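Local coordinates for venom allergen-like (VAL) 4 protein (Schistosoma mansoni, PDB 4P27) that probably binds lipids as a secreted SCP/TAPS (CAP superfamily) protein of the parasite, although it lacks the prototypical CAP motifs, at residues L39-L44 with E121-G126; K54-D59 with G126-G131; N77-P82 with Y134-N139. All blocks are in the same frame, centred on the assembly; numbering follows the deposited sequence.

Contact 1 (L39-L44 with E121-G126); sequences LKWNKL and EEIGCG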
loop_
_atom_site.group_PDB
_atom_site.type_symbol
_atom_site.label_atom_id
_atom_site.label_comp_id
_atom_site.label_asym_id
_atom_site.label_seq_id
_atom_site.Cartn_x
_atom_site.Cartn_y
_atom_site.Cartn_z
ATOM N N LEU A 39 -8.009 -2.467 7.752
ATOM C CA LEU A 39 -6.868 -1.610 8.032
ATOM C C LEU A 39 -7.242 -0.635 9.112
ATOM O O LEU A 39 -8.257 -0.068 8.998
ATOM C CB LEU A 39 -6.558 -0.780 6.779
ATOM C CG LEU A 39 -5.902 -1.503 5.648
ATOM C CD1 LEU A 39 -5.559 -0.505 4.507
ATOM C CD2 LEU A 39 -4.649 -2.261 6.143
ATOM N N LYS A 40 -6.389 -0.365 10.082
ATOM C CA LYS A 40 -6.592 0.745 10.999
ATOM C C LYS A 40 -5.447 1.727 10.868
ATOM O O LYS A 40 -4.304 1.331 10.742
ATOM C CB LYS A 40 -6.583 0.229 12.439
ATOM C CG LYS A 40 -7.852 -0.542 12.737
ATOM C CD LYS A 40 -7.677 -1.519 13.897
ATOM C CE LYS A 40 -6.425 -1.251 14.727
ATOM N NZ LYS A 40 -5.499 -2.384 14.451
ATOM N N TRP A 41 -5.762 3.007 10.888
ATOM C CA TRP A 41 -4.749 4.030 10.774
ATOM C C TRP A 41 -3.892 4.028 11.991
ATOM O O TRP A 41 -4.391 3.780 13.035
ATOM C CB TRP A 41 -5.439 5.389 10.699
ATOM C CG TRP A 41 -4.468 6.483 10.402
ATOM C CD1 TRP A 41 -3.852 7.307 11.306
ATOM C CD2 TRP A 41 -3.974 6.846 9.110
ATOM N NE1 TRP A 41 -3.016 8.211 10.631
ATOM C CE2 TRP A 41 -3.095 7.950 9.285
ATOM C CE3 TRP A 41 -4.228 6.382 7.812
ATOM C CZ2 TRP A 41 -2.424 8.575 8.202
ATOM C CZ3 TRP A 41 -3.557 7.050 6.700
ATOM C CH2 TRP A 41 -2.700 8.118 6.930
ATOM N N ASN A 42 -2.614 4.345 11.894
ATOM C CA ASN A 42 -1.740 4.259 13.048
ATOM C C ASN A 42 -0.833 5.454 13.040
ATOM O O ASN A 42 -0.182 5.766 12.021
ATOM C CB ASN A 42 -0.874 3.044 13.019
ATOM C CG ASN A 42 0.096 3.005 14.193
ATOM O OD1 ASN A 42 1.209 3.528 14.182
ATOM N ND2 ASN A 42 -0.314 2.290 15.209
ATOM N N LYS A 43 -0.815 6.188 14.141
ATOM C CA LYS A 43 -0.288 7.584 14.165
ATOM C C LYS A 43 1.211 7.511 14.087
ATOM O O LYS A 43 1.853 8.355 13.474
ATOM C CB LYS A 43 -0.658 8.248 15.507
ATOM C CG LYS A 43 -0.991 9.721 15.467
ATOM C CD LYS A 43 -2.439 9.950 15.898
ATOM C CE LYS A 43 -2.509 10.678 17.231
ATOM N NZ LYS A 43 -3.890 10.633 17.809
ATOM N N LEU A 44 1.783 6.498 14.751
ATOM C CA LEU A 44 3.221 6.286 14.746
ATOM C C LEU A 44 3.776 5.928 13.317
ATOM O O LEU A 44 4.864 6.434 12.896
ATOM C CB LEU A 44 3.612 5.188 15.756
ATOM C CG LEU A 44 4.874 5.375 16.601
ATOM C CD1 LEU A 44 5.303 4.041 17.233
ATOM C CD2 LEU A 44 6.029 6.124 15.883
ATOM N N GLU A 121 -2.481 -4.785 8.993
ATOM C CA GLU A 121 -3.486 -4.384 9.937
ATOM C C GLU A 121 -3.456 -2.870 10.101
ATOM O O GLU A 121 -4.496 -2.236 10.306
ATOM C CB GLU A 121 -3.114 -5.008 11.284
ATOM C CG GLU A 121 -4.088 -4.561 12.341
ATOM C CD GLU A 121 -4.612 -5.726 13.138
ATOM O OE1 GLU A 121 -3.892 -6.724 13.222
ATOM O OE2 GLU A 121 -5.738 -5.643 13.652
ATOM N N GLU A 122 -2.254 -2.326 10.161
ATOM C CA GLU A 122 -2.036 -0.911 10.467
ATOM C C GLU A 122 -1.461 -0.254 9.220
ATOM O O GLU A 122 -0.540 -0.803 8.554
ATOM C CB GLU A 122 -1.044 -0.730 11.606
ATOM C CG GLU A 122 -1.327 -1.681 12.732
ATOM C CD GLU A 122 -1.809 -0.985 13.944
ATOM O OE1 GLU A 122 -2.594 -0.014 13.851
ATOM O OE2 GLU A 122 -1.348 -1.415 14.998
ATOM N N ILE A 123 -1.949 0.933 8.947
ATOM C CA ILE A 123 -1.364 1.762 7.891
ATOM C C ILE A 123 -1.125 3.187 8.446
ATOM O O ILE A 123 -1.933 3.707 9.198
ATOM C CB ILE A 123 -2.278 1.763 6.678
ATOM C CG1 ILE A 123 -1.667 2.620 5.544
ATOM C CG2 ILE A 123 -3.627 2.353 7.050
ATOM C CD1 ILE A 123 -2.500 2.596 4.258
ATOM N N GLY A 124 -0.044 3.835 8.097
ATOM C CA GLY A 124 -0.056 5.292 8.192
ATOM C C GLY A 124 0.874 5.915 7.151
ATOM O O GLY A 124 1.951 5.380 6.901
ATOM N N CYS A 125 0.445 7.050 6.585
ATOM C CA CYS A 125 0.988 7.650 5.415
ATOM C C CYS A 125 1.276 9.119 5.709
ATOM O O CYS A 125 0.598 9.752 6.556
ATOM C CB CYS A 125 -0.043 7.548 4.251
ATOM S SG CYS A 125 -0.398 5.780 3.873
ATOM N N GLY A 126 2.239 9.663 4.962
ATOM C CA GLY A 126 2.821 10.961 5.208
ATOM C C GLY A 126 3.278 11.392 3.824
ATOM O O GLY A 126 3.709 10.546 2.964
#
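W41 lies over the backbone of the strand that begins at E122, and this is the tight part of the contact. The CA of G124 sits under the six-membered ring, 4.0 Å from its centroid and only 6° off the ring normal, a CH-pi contact. With CG anti to the backbone N (chi1 -173°), the indole runs on along the strand until W41 CH2 reaches C125 CB at 3.8 Å. The sulfur of C125, disulfide-bonded to C138, lies obliquely to the same ring. Nearer the start of the pairing, I123 offers CG2 to W41 CE3 at 4.1 Å, and L39 CD1 approaches the same methyl, I123 CG2, from another side, at 4.3 Å, while L39 also packs on H15 and R19 of helix 6-22.

The backbones run parallel for two bridges, K40 with E122 and W41 with I123. K40 N donates to E121 O at 2.7 Å, nearly along the C=O axis; I123 N returns a bond to K40 O, and N42 N reaches I123 O by a more bent one. E121 and E122 both face A141, which makes a classic beta bulge in the strand.

The K40 and E122 side of the sheet is looser. K40 bends at chi3 and chi4, bringing NZ to E121 OE2 at 3.4 Å, a weak bond within a salt bridge, while E122 OE1 stands at a long 3.8 Å from K40 NZ. N42 crosses E122 with its amide about 80° to the carboxylate, and its OD1 caps helix 43-54 by accepting from L45 N. The chemistry thus divides: the backbone bonds fix the parallel register and the indole packs along the strand beside them, whereas on the solvent side the exposed K40, near two carboxylates at weak or long range, probably adds only a modest electrostatic attraction.

Contact 2 (K54-D59 with G126-G131); sequences KRCKYD and GYEKCG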
loop_
_atom_site.group_PDB
_atom_site.type_symbol
_atom_site.label_atom_id
_atom_site.label_comp_id
_atom_site.label_asym_id
_atom_site.label_seq_id
_atom_site.Cartn_x
_atom_site.Cartn_y
_atom_site.Cartn_z
ATOM N N LYS A 54 9.447 14.260 4.453
ATOM C CA LYS A 54 9.977 15.650 4.549
ATOM C C LYS A 54 11.423 15.772 4.052
ATOM O O LYS A 54 11.808 16.864 3.684
ATOM C CB LYS A 54 9.971 16.222 5.996
ATOM C CG LYS A 54 8.620 16.623 6.556
ATOM C CD LYS A 54 8.801 17.111 7.993
ATOM C CE LYS A 54 7.477 17.133 8.731
ATOM N NZ LYS A 54 7.444 18.183 9.787
ATOM N N ARG A 55 12.220 14.679 4.032
ATOM C CA ARG A 55 13.522 14.726 3.395
ATOM C C ARG A 55 13.489 14.918 1.922
ATOM O O ARG A 55 14.522 15.283 1.293
ATOM C CB ARG A 55 14.393 13.490 3.747
ATOM C CG ARG A 55 14.371 13.234 5.218
ATOM C CD ARG A 55 15.368 12.123 5.597
ATOM N NE ARG A 55 14.929 11.711 6.910
ATOM C CZ ARG A 55 14.506 10.488 7.229
ATOM N NH1 ARG A 55 14.522 9.483 6.334
ATOM N NH2 ARG A 55 14.081 10.281 8.464
ATOM N N CYS A 56 12.333 14.694 1.337
ATOM C CA CYS A 56 12.157 14.863 -0.101
ATOM C C CYS A 56 13.065 13.965 -0.990
ATOM O O CYS A 56 13.265 14.279 -2.214
ATOM C CB CYS A 56 12.355 16.355 -0.470
ATOM S SG CYS A 56 10.843 17.271 -0.117
ATOM N N LYS A 57 13.608 12.903 -0.387
ATOM C CA LYS A 57 14.430 11.920 -1.091
ATOM C C LYS A 57 13.602 10.632 -1.394
ATOM O O LYS A 57 13.140 9.964 -0.474
ATOM C CB LYS A 57 15.571 11.533 -0.179
ATOM C CG LYS A 57 16.612 12.598 0.105
ATOM C CD LYS A 57 17.721 11.824 0.789
ATOM C CE LYS A 57 18.217 12.616 1.952
ATOM N NZ LYS A 57 19.464 11.945 2.398
ATOM N N TYR A 58 13.416 10.293 -2.650
ATOM C CA TYR A 58 12.683 9.101 -3.017
ATOM C C TYR A 58 13.382 7.734 -2.633
ATOM O O TYR A 58 12.915 7.002 -1.761
ATOM C CB TYR A 58 12.392 9.202 -4.479
ATOM C CG TYR A 58 11.530 8.123 -5.029
ATOM C CD1 TYR A 58 10.155 8.112 -4.788
ATOM C CD2 TYR A 58 12.091 7.090 -5.809
ATOM C CE1 TYR A 58 9.318 7.113 -5.311
ATOM C CE2 TYR A 58 11.272 6.077 -6.371
ATOM C CZ TYR A 58 9.899 6.089 -6.102
ATOM O OH TYR A 58 9.101 5.168 -6.682
ATOM N N ASP A 59 14.494 7.422 -3.263
ATOM C CA ASP A 59 15.510 6.481 -2.719
ATOM C C ASP A 59 16.140 7.037 -1.435
ATOM O O ASP A 59 16.667 8.139 -1.406
ATOM C CB ASP A 59 16.601 6.226 -3.800
ATOM C CG ASP A 59 17.288 7.550 -4.285
ATOM O OD1 ASP A 59 18.295 7.952 -3.658
ATOM O OD2 ASP A 59 16.814 8.209 -5.258
ATOM N N GLY A 126 2.239 9.663 4.962
ATOM C CA GLY A 126 2.821 10.961 5.208
ATOM C C GLY A 126 3.278 11.392 3.824
ATOM O O GLY A 126 3.709 10.546 2.964
ATOM N N TYR A 127 3.172 12.691 3.557
ATOM C CA TYR A 127 3.627 13.179 2.256
ATOM C C TYR A 127 4.154 14.618 2.322
ATOM O O TYR A 127 3.835 15.311 3.256
ATOM C CB TYR A 127 2.570 13.034 1.218
ATOM C CG TYR A 127 1.343 13.822 1.470
ATOM C CD1 TYR A 127 1.203 15.191 0.989
ATOM C CD2 TYR A 127 0.275 13.249 2.198
ATOM C CE1 TYR A 127 -0.003 15.923 1.228
ATOM C CE2 TYR A 127 -0.893 13.960 2.459
ATOM C CZ TYR A 127 -1.048 15.295 1.995
ATOM O OH TYR A 127 -2.274 15.867 2.299
ATOM N N GLU A 128 4.985 15.047 1.381
ATOM C CA GLU A 128 5.521 16.380 1.503
ATOM C C GLU A 128 5.607 16.881 0.117
ATOM O O GLU A 128 5.904 16.120 -0.825
ATOM C CB GLU A 128 6.898 16.357 2.210
ATOM C CG GLU A 128 7.690 17.658 2.185
ATOM C CD GLU A 128 7.312 18.528 3.380
ATOM O OE1 GLU A 128 6.177 18.381 3.828
ATOM O OE2 GLU A 128 8.134 19.345 3.873
ATOM N N LYS A 129 5.391 18.180 -0.032
ATOM C CA LYS A 129 5.451 18.725 -1.386
ATOM C C LYS A 129 6.907 19.101 -1.661
ATOM O O LYS A 129 7.585 19.748 -0.844
ATOM C CB LYS A 129 4.521 19.932 -1.522
ATOM C CG LYS A 129 4.508 20.480 -2.929
ATOM C CD LYS A 129 3.494 19.794 -3.788
ATOM C CE LYS A 129 3.322 20.568 -5.093
ATOM N NZ LYS A 129 3.168 22.037 -4.824
ATOM N N CYS A 130 7.454 18.637 -2.749
ATOM C CA CYS A 130 8.919 18.748 -2.820
ATOM C C CYS A 130 9.169 19.358 -4.202
ATOM O O CYS A 130 9.593 18.674 -5.100
ATOM C CB CYS A 130 9.614 17.379 -2.788
ATOM S SG CYS A 130 9.443 16.471 -1.267
ATOM N N GLY A 131 8.842 20.622 -4.394
ATOM C CA GLY A 131 8.842 21.148 -5.752
ATOM C C GLY A 131 7.544 20.831 -6.400
ATOM O O GLY A 131 6.487 20.980 -5.773
#
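A disulfide on the protein surface joins C56, just past the end of helix 43-54, to C130 near the end of the hairpin strand 122-130. The two SG atoms of C56 and C130 are 2.0 Å apart and the bridge torsion is -87°, close to the unstrained right angle. Both cysteines point toward each other, each with SG anti to its own carbonyl carbon. C56 has left helical geometry with a positive phi of 60°, and its CB points toward the strand.

Beside the bridge, E128 folds back at chi2; its CG packs against C56 SG at 3.9 Å while the carboxylate passes over the start of the K54 side chain, OE2 to K54 CG also 3.9 Å. The K54 part of the contact is made by its CG methylene, not by its ammonium group: the chain extends beyond CG and carries NZ to 6.1 Å from E128 OE2, so any attraction between the opposite charges is probably weak.

R55 turns the other way, to a salt bridge with D65. The bridge thus ties the loop after helix 43-54 to the face of the sheet that carries E128, C130 and L135; strand 133-141 pairs with strand 122-130 through E128 and L135, and L135 also packs on C130.

Contact 3 (N77-P82 with Y134-N139); sequences NLADYP and YLIVCN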
loop_
_atom_site.group_PDB
_atom_site.type_symbol
_atom_site.label_atom_id
_atom_site.label_comp_id
_atom_site.label_asym_id
_atom_site.label_seq_id
_atom_site.Cartn_x
_atom_site.Cartn_y
_atom_site.Cartn_z
ATOM N N ASN A 77 5.280 1.685 0.766
ATOM C CA ASN A 77 5.081 2.017 -0.650
ATOM C C ASN A 77 5.499 3.495 -0.776
ATOM O O ASN A 77 5.198 4.332 0.110
ATOM C CB ASN A 77 3.567 1.959 -0.976
ATOM C CG ASN A 77 3.082 0.549 -1.269
ATOM O OD1 ASN A 77 3.883 -0.362 -1.354
ATOM N ND2 ASN A 77 1.770 0.344 -1.384
ATOM N N LEU A 78 6.166 3.819 -1.876
ATOM C CA LEU A 78 6.626 5.196 -2.140
ATOM C C LEU A 78 6.073 5.694 -3.484
ATOM O O LEU A 78 5.800 4.883 -4.454
ATOM C CB LEU A 78 8.155 5.223 -2.238
ATOM C CG LEU A 78 9.016 4.776 -1.069
ATOM C CD1 LEU A 78 10.516 4.740 -1.476
ATOM C CD2 LEU A 78 8.832 5.664 0.141
ATOM N N ALA A 79 5.820 7.008 -3.584
ATOM C CA ALA A 79 5.348 7.536 -4.882
ATOM C C ALA A 79 5.962 8.936 -5.075
ATOM O O ALA A 79 6.204 9.661 -4.099
ATOM C CB ALA A 79 3.844 7.564 -4.987
ATOM N N ASP A 80 6.331 9.251 -6.320
ATOM C CA ASP A 80 6.945 10.556 -6.571
ATOM C C ASP A 80 6.004 11.074 -7.637
ATOM O O ASP A 80 6.035 10.566 -8.722
ATOM C CB ASP A 80 8.381 10.416 -7.110
ATOM C CG ASP A 80 8.981 11.809 -7.597
ATOM O OD1 ASP A 80 8.353 12.889 -7.338
ATOM O OD2 ASP A 80 10.113 11.809 -8.157
ATOM N N TYR A 81 5.051 11.955 -7.272
ATOM C CA TYR A 81 3.908 12.170 -8.166
ATOM C C TYR A 81 3.255 13.526 -7.961
ATOM O O TYR A 81 3.229 14.066 -6.808
ATOM C CB TYR A 81 2.800 11.159 -7.895
ATOM C CG TYR A 81 2.549 10.266 -9.012
ATOM C CD1 TYR A 81 3.389 9.161 -9.190
ATOM C CD2 TYR A 81 1.483 10.472 -9.879
ATOM C CE1 TYR A 81 3.190 8.266 -10.182
ATOM C CE2 TYR A 81 1.292 9.584 -10.932
ATOM C CZ TYR A 81 2.167 8.489 -11.050
ATOM O OH TYR A 81 2.094 7.540 -12.015
ATOM N N PRO A 82 2.674 14.058 -9.054
ATOM C CA PRO A 82 2.213 15.464 -8.944
ATOM C C PRO A 82 0.941 15.532 -8.050
ATOM O O PRO A 82 0.733 16.510 -7.348
ATOM C CB PRO A 82 1.979 15.887 -10.414
ATOM C CG PRO A 82 1.718 14.601 -11.144
ATOM C CD PRO A 82 2.532 13.523 -10.428
ATOM N N TYR A 134 4.841 15.568 -4.993
ATOM C CA TYR A 134 4.816 15.051 -3.620
ATOM C C TYR A 134 5.803 13.883 -3.643
ATOM O O TYR A 134 5.872 13.164 -4.618
ATOM C CB TYR A 134 3.407 14.524 -3.348
ATOM C CG TYR A 134 2.396 15.625 -3.095
ATOM C CD1 TYR A 134 2.452 16.370 -1.914
ATOM C CD2 TYR A 134 1.418 15.936 -4.038
ATOM C CE1 TYR A 134 1.535 17.371 -1.676
ATOM C CE2 TYR A 134 0.475 16.917 -3.787
ATOM C CZ TYR A 134 0.557 17.639 -2.650
ATOM O OH TYR A 134 -0.341 18.632 -2.391
ATOM N N LEU A 135 6.566 13.742 -2.565
ATOM C CA LEU A 135 7.032 12.464 -2.064
ATOM C C LEU A 135 5.940 11.918 -1.099
ATOM O O LEU A 135 5.656 12.530 -0.085
ATOM C CB LEU A 135 8.348 12.666 -1.342
ATOM C CG LEU A 135 8.957 11.318 -0.842
ATOM C CD1 LEU A 135 9.041 10.249 -1.935
ATOM C CD2 LEU A 135 10.352 11.617 -0.419
ATOM N N ILE A 136 5.264 10.841 -1.502
ATOM C CA ILE A 136 4.309 10.121 -0.634
ATOM C C ILE A 136 4.911 8.784 -0.098
ATOM O O ILE A 136 5.493 8.013 -0.897
ATOM C CB ILE A 136 3.087 9.803 -1.446
ATOM C CG1 ILE A 136 2.552 11.115 -2.057
ATOM C CG2 ILE A 136 2.047 9.053 -0.591
ATOM C CD1 ILE A 136 1.735 10.855 -3.300
ATOM N N VAL A 137 4.861 8.595 1.239
ATOM C CA VAL A 137 5.386 7.424 1.946
ATOM C C VAL A 137 4.169 6.828 2.641
ATOM O O VAL A 137 3.536 7.555 3.392
ATOM C CB VAL A 137 6.419 7.810 2.990
ATOM C CG1 VAL A 137 6.984 6.585 3.756
ATOM C CG2 VAL A 137 7.557 8.608 2.304
ATOM N N CYS A 138 3.812 5.558 2.343
ATOM C CA CYS A 138 2.867 4.765 3.198
ATOM C C CYS A 138 3.636 3.671 3.851
ATOM O O CYS A 138 4.426 2.988 3.156
ATOM C CB CYS A 138 1.732 4.129 2.402
ATOM S SG CYS A 138 0.443 5.320 1.949
ATOM N N ASN A 139 3.454 3.579 5.169
ATOM C CA ASN A 139 3.976 2.490 5.995
ATOM C C ASN A 139 2.851 1.578 6.365
ATOM O O ASN A 139 1.710 2.028 6.586
ATOM C CB ASN A 139 4.693 2.946 7.255
ATOM C CG ASN A 139 5.971 3.659 6.943
ATOM O OD1 ASN A 139 6.655 3.266 6.020
ATOM N ND2 ASN A 139 6.293 4.763 7.696
#
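Y134 carries the flat group that touches the other strand: the carbonyl oxygen of Y81 lies at the edge of its ring, near the plane, and P82 O approaches obliquely, 3.4 Å from Y134 CD2. A chi1 of -76°, with CG anti to the carbonyl carbon, brings this ring past the end of strand 75-81. Away from that strand it meets the ring of Y127, the planes about 85° apart. The Y81 side chain leaves from the same face of the sheet, but its ring heads away, toward D90 of helix 84-93.

Behind the rings, the strands form a regular antiparallel pair, their directions 167° apart. N77 with C138, A79 with I136 and Y81 with Y134 are hydrogen-bonded pairs, each closed by two backbone bonds. Most are fairly straight; Y134 N, however, reaches Y81 O from above the carbonyl plane.

L78 and V137 form a non-hydrogen-bonded pair with side chains side by side, L78 CD2 against V137 CG2 at 3.9 Å; V137 also packs on A49 and A53 of helix 43-54. On the opposite face A79 CB meets I136 CD1 at 4.3 Å, beneath helix 84-93, where W91 touches A79 and A87 touches I136. This is the helix-sheet-helix sandwich of the CAP fold.

Six backbone bonds satisfy the facing amides and carbonyls of the three hydrogen-bonded pairs, many of them buried. Two further polar groups have partners outside the pairing, N77 ND2 held by N111 O and L78 O accepting from W91 NE1, while L78 and V137 pack on one face and A79 and I136 on the other.

Contacts 1 and 3 are pairings at the two margins of one mixed sheet: contact 1 adds the short parallel strand 40-41, contact 3 adds strand 75-81, and strands 122-130 and 133-141 run between them. Contact 2 joins a loop to strand 122-130. The C125-C138 disulfide links contacts 1 and 3, whose centres are about 15 Å apart, and G126 O probably accepts from V137 N at 2.8 Å. Contacts 2 and 3 are closer, about 8 Å between centres, with Y58 O packing on L78 CD1. Contacts 1 and 2 share G126. A glycan attached to the protein lies about 8 Å from the E121 side chain; it marks no binding pocket.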